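Local structure of 5-oxoprolinase subunit A (Thermus thermophilus, 2DFA) at residues A[85-88]-A[89-93]; A[230-233]-A[234-238]. The protein probably cleaves 5-oxoproline to L-glutamate at the expense of ATP, working as one subunit of a complex with PxpB and PxpC. All coordinates share one frame; numbering follows the deposited sequence.

Both contacts are local, each joining residues about one helical turn apart: contact 1 (85-88 with 89-93) within helix 80-100, contact 2 (230-233 with 234-238) within helix 229-241. They sit on opposite sides of the chain's centre, with their own centres about 32 Å apart and their nearest atoms about 23 Å apart, so neither touches the other. Contact 1 is buried and meets a second subunit, whereas contact 2 is partly exposed and packs on helices 189-201 and 21-24 of its own chain. The side chain of Gln90 in contact 1 comes close to, but does not contact, Asp8, His62 and His111, which are arranged as if round a metal and may form an unoccupied site.

Contact 1: A[85-88]-A[89-93]; sequences ADVL and YQIGA
The carboxamide of Gln90 points NE2 at the carbonyl of Asp86, whose oxygen lies only 11° out of the amide plane; Asp86 O takes a hydrogen bond from Gln90 NE2 at 3.2 Å. Seen from the acceptor, the donor stands 73° out of the carbonyl plane, away from the lone-pair directions. The i to i+4 alpha-helical bond from Gln90 N, at 3.1 Å, reaches the same Asp86 O from the other face of that plane, so this oxygen is gripped twice by one residue. With CG beside the backbone N (chi1 -69°) and the chain extended beyond it, the side chain runs back over this carbonyl, Gln90 CG passing 3.2 Å from Asp86 O. NE2 also bonds to Gly64 O.

The Tyr89 ring leads away from 85-88; Tyr89 CB rests 3.4 Å from Ala85 O, while OH bonds to Cys35 O of the second subunit. Farther round the helix, Val87 and Ile91, again i to i+4, lie side by side, Val87 CG1 meeting Ile91 CD1 at 3.6 Å. Both pack against helix 122-135, at Ala131 for Val87 and at Val132 and Phe135 for Ile91.

A leucine in place of Gln90 would probably leave Gly64 O without this donor and strip Asp86 O of its second bond.

The chemistry thus divides by direction: aliphatic branches join two helices, a phenol reaches another subunit, and a buried amide bonds through NE2 to two backbone carbonyls, Asp86 O and Gly64 O, which is likely to fix its rotation and tie helix 80-100 to Gly64.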
loop_
_atom_site.group_PDB
_atom_site.type_symbol
_atom_site.label_atom_id
_atom_site.label_comp_id
_atom_site.label_asym_id
_atom_site.label_seq_id
_atom_site.Cartn_x
_atom_site.Cartn_y
_atom_site.Cartn_z
ATOM N N ALA A 85 3.944 -10.906 14.417
ATOM C CA ALA A 85 4.884 -10.061 13.691
ATOM C C ALA A 85 4.318 -8.670 13.406
ATOM O O ALA A 85 5.014 -7.663 13.555
ATOM C CB ALA A 85 5.292 -10.739 12.369
ATOM N N ASP A 86 3.057 -8.618 12.993
ATOM C CA ASP A 86 2.420 -7.336 12.692
ATOM C C ASP A 86 2.311 -6.449 13.929
ATOM O O ASP A 86 2.553 -5.245 13.859
ATOM C CB ASP A 86 1.037 -7.571 12.092
ATOM C CG ASP A 86 1.107 -8.026 10.649
ATOM O OD1 ASP A 86 2.234 -8.202 10.136
ATOM O OD2 ASP A 86 0.037 -8.200 10.028
ATOM N N VAL A 87 1.944 -7.044 15.058
ATOM C CA VAL A 87 1.828 -6.289 16.305
ATOM C C VAL A 87 3.195 -5.785 16.757
ATOM O O VAL A 87 3.332 -4.630 17.174
ATOM C CB VAL A 87 1.184 -7.144 17.422
ATOM C CG1 VAL A 87 1.271 -6.418 18.779
ATOM C CG2 VAL A 87 -0.276 -7.412 17.072
ATOM N N LEU A 88 4.214 -6.638 16.679
ATOM C CA LEU A 88 5.562 -6.219 17.077
ATOM C C LEU A 88 6.032 -5.036 16.236
ATOM O O LEU A 88 6.564 -4.053 16.753
ATOM C CB LEU A 88 6.569 -7.355 16.889
ATOM C CG LEU A 88 6.939 -8.206 18.097
ATOM C CD1 LEU A 88 8.001 -9.221 17.691
ATOM C CD2 LEU A 88 7.470 -7.310 19.210
ATOM N N TYR A 89 5.849 -5.164 14.926
ATOM C CA TYR A 89 6.241 -4.136 13.977
ATOM C C TYR A 89 5.608 -2.796 14.343
ATOM O O TYR A 89 6.279 -1.769 14.378
ATOM C CB TYR A 89 5.790 -4.554 12.565
ATOM C CG TYR A 89 6.190 -3.606 11.458
ATOM C CD1 TYR A 89 5.512 -2.394 11.259
ATOM C CD2 TYR A 89 7.253 -3.914 10.607
ATOM C CE1 TYR A 89 5.880 -1.520 10.243
ATOM C CE2 TYR A 89 7.635 -3.044 9.589
ATOM C CZ TYR A 89 6.947 -1.850 9.411
ATOM O OH TYR A 89 7.334 -0.984 8.420
ATOM N N GLN A 90 4.307 -2.819 14.604
ATOM C CA GLN A 90 3.571 -1.603 14.929
ATOM C C GLN A 90 3.971 -0.984 16.258
ATOM O O GLN A 90 4.170 0.225 16.350
ATOM C CB GLN A 90 2.075 -1.898 14.902
ATOM C CG GLN A 90 1.563 -2.177 13.481
ATOM C CD GLN A 90 0.093 -2.521 13.439
ATOM O OE1 GLN A 90 -0.767 -1.639 13.489
ATOM N NE2 GLN A 90 -0.210 -3.812 13.346
ATOM N N ILE A 91 4.086 -1.812 17.288
ATOM C CA ILE A 91 4.486 -1.309 18.602
ATOM C C ILE A 91 5.859 -0.665 18.484
ATOM O O ILE A 91 6.103 0.408 19.030
ATOM C CB ILE A 91 4.555 -2.450 19.644
ATOM C CG1 ILE A 91 3.142 -2.924 19.983
ATOM C CG2 ILE A 91 5.296 -1.974 20.896
ATOM C CD1 ILE A 91 3.121 -4.151 20.888
ATOM N N GLY A 92 6.760 -1.327 17.767
ATOM C CA GLY A 92 8.099 -0.784 17.602
ATOM C C GLY A 92 8.125 0.554 16.891
ATOM O O GLY A 92 8.825 1.482 17.322
ATOM N N ALA A 93 7.365 0.662 15.801
ATOM C CA ALA A 93 7.325 1.905 15.039
ATOM C C ALA A 93 6.873 3.070 15.915
ATOM O O ALA A 93 7.493 4.126 15.906
ATOM C CB ALA A 93 6.398 1.762 13.829
#

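Contact 2: A[230-233]-A[234-238]; sequences PEVA and RAVRE
Arg234 folds back over Pro230 on one turn of alpha-helix 229-241, a helix in a fold built round a parallel sheet. Its backbone N gives the turn's i to i+4 hydrogen bond to Pro230 O, with Arg234 N at 2.8 Å. Arg234 CB, the first side-chain atom, lies against two carbonyl oxygens, 3.2 Å from Pro230 O and 3.4 Å from Glu231 O. CG and CD carry the chain outward, extended through chi2, until a bend at chi3 (-47°) turns the end back toward the start of the helix. Arg234 NE and Arg234 NH2 then come equally near Pro230 O, each at 4.2 Å, too far for a bond. The Arg234 guanidinium instead lays one face over Pro230 O, which stands 3.8 Å above the plane and is offset toward the rim. At the tip Arg234 NH2 hangs 4.3 Å from Pro230 CB, a loose approach on the exposed side.

The buried side is apolar. Val232 and Val236 point the same way and pack on helix 189-201, Val232 at Pro189 and Ala192, Val236 at Ala196, while Ala233 touches Ile24 of helix 21-24. The hydrogen bond from Val236 N to Val232 O is nearly straight, with an angle of 164° at the hydrogen. Val236 CG2, placed beside its own backbone N by chi1 of 177°, sits 3.1 Å from the same Val232 O.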
loop_
_atom_site.group_PDB
_atom_site.type_symbol
_atom_site.label_atom_id
_atom_site.label_comp_id
_atom_site.label_asym_id
_atom_site.label_seq_id
_atom_site.Cartn_x
_atom_site.Cartn_y
_atom_site.Cartn_z
ATOM N N PRO A 230 -16.233 14.577 20.845
ATOM C CA PRO A 230 -15.777 15.625 21.763
ATOM C C PRO A 230 -16.837 15.972 22.806
ATOM O O PRO A 230 -16.525 16.145 23.982
ATOM C CB PRO A 230 -15.475 16.788 20.825
ATOM C CG PRO A 230 -14.988 16.092 19.593
ATOM C CD PRO A 230 -15.995 14.972 19.445
ATOM N N GLU A 231 -18.089 16.068 22.369
ATOM C CA GLU A 231 -19.193 16.387 23.270
ATOM C C GLU A 231 -19.357 15.317 24.340
ATOM O O GLU A 231 -19.504 15.626 25.525
ATOM C CB GLU A 231 -20.502 16.529 22.488
ATOM C CG GLU A 231 -20.651 17.851 21.755
ATOM C CD GLU A 231 -21.908 17.907 20.904
ATOM O OE1 GLU A 231 -23.013 17.693 21.450
ATOM O OE2 GLU A 231 -21.787 18.166 19.686
ATOM N N VAL A 232 -19.338 14.057 23.919
ATOM C CA VAL A 232 -19.482 12.946 24.850
ATOM C C VAL A 232 -18.313 12.942 25.827
ATOM O O VAL A 232 -18.507 12.855 27.039
ATOM C CB VAL A 232 -19.515 11.588 24.110
ATOM C CG1 VAL A 232 -19.712 10.457 25.108
ATOM C CG2 VAL A 232 -20.629 11.588 23.074
ATOM N N ALA A 233 -17.102 13.039 25.291
ATOM C CA ALA A 233 -15.900 13.049 26.118
ATOM C C ALA A 233 -15.963 14.199 27.120
ATOM O O ALA A 233 -15.611 14.042 28.290
ATOM C CB ALA A 233 -14.662 13.188 25.238
ATOM N N ARG A 234 -16.415 15.354 26.650
ATOM C CA ARG A 234 -16.530 16.532 27.501
ATOM C C ARG A 234 -17.500 16.228 28.638
ATOM O O ARG A 234 -17.158 16.355 29.817
ATOM C CB ARG A 234 -17.049 17.715 26.685
ATOM C CG ARG A 234 -16.926 19.064 27.376
ATOM C CD ARG A 234 -17.613 20.149 26.556
ATOM N NE ARG A 234 -17.249 20.074 25.143
ATOM C CZ ARG A 234 -16.027 20.293 24.668
ATOM N NH1 ARG A 234 -15.036 20.608 25.492
ATOM N NH2 ARG A 234 -15.794 20.187 23.365
ATOM N N ALA A 235 -18.709 15.817 28.268
ATOM C CA ALA A 235 -19.744 15.495 29.239
ATOM C C ALA A 235 -19.259 14.481 30.269
ATOM O O ALA A 235 -19.481 14.650 31.467
ATOM C CB ALA A 235 -20.983 14.962 28.521
ATOM N N VAL A 236 -18.590 13.431 29.803
ATOM C CA VAL A 236 -18.095 12.394 30.698
ATOM C C VAL A 236 -17.030 12.882 31.673
ATOM O O VAL A 236 -17.114 12.612 32.871
ATOM C CB VAL A 236 -17.530 11.191 29.908
ATOM C CG1 VAL A 236 -16.948 10.164 30.867
ATOM C CG2 VAL A 236 -18.631 10.559 29.070
ATOM N N ARG A 237 -16.026 13.594 31.169
ATOM C CA ARG A 237 -14.959 14.088 32.033
ATOM C C ARG A 237 -15.494 15.039 33.100
ATOM O O ARG A 237 -15.106 14.960 34.266
ATOM C CB ARG A 237 -13.885 14.804 31.212
ATOM C CG ARG A 237 -12.644 15.149 32.026
ATOM C CD ARG A 237 -11.674 16.022 31.245
ATOM N NE ARG A 237 -10.470 16.319 32.018
ATOM C CZ ARG A 237 -9.529 15.428 32.314
ATOM N NH1 ARG A 237 -9.646 14.174 31.898
ATOM N NH2 ARG A 237 -8.475 15.787 33.032
ATOM N N GLU A 238 -16.386 15.936 32.695
ATOM C CA GLU A 238 -16.960 16.902 33.626
ATOM C C GLU A 238 -17.787 16.224 34.715
ATOM O O GLU A 238 -17.681 16.570 35.893
ATOM C CB GLU A 238 -17.812 17.922 32.863
ATOM C CG GLU A 238 -16.995 18.786 31.907
ATOM C CD GLU A 238 -17.819 19.855 31.212
ATOM O OE1 GLU A 238 -18.746 19.503 30.451
ATOM O OE2 GLU A 238 -17.535 21.051 31.428
#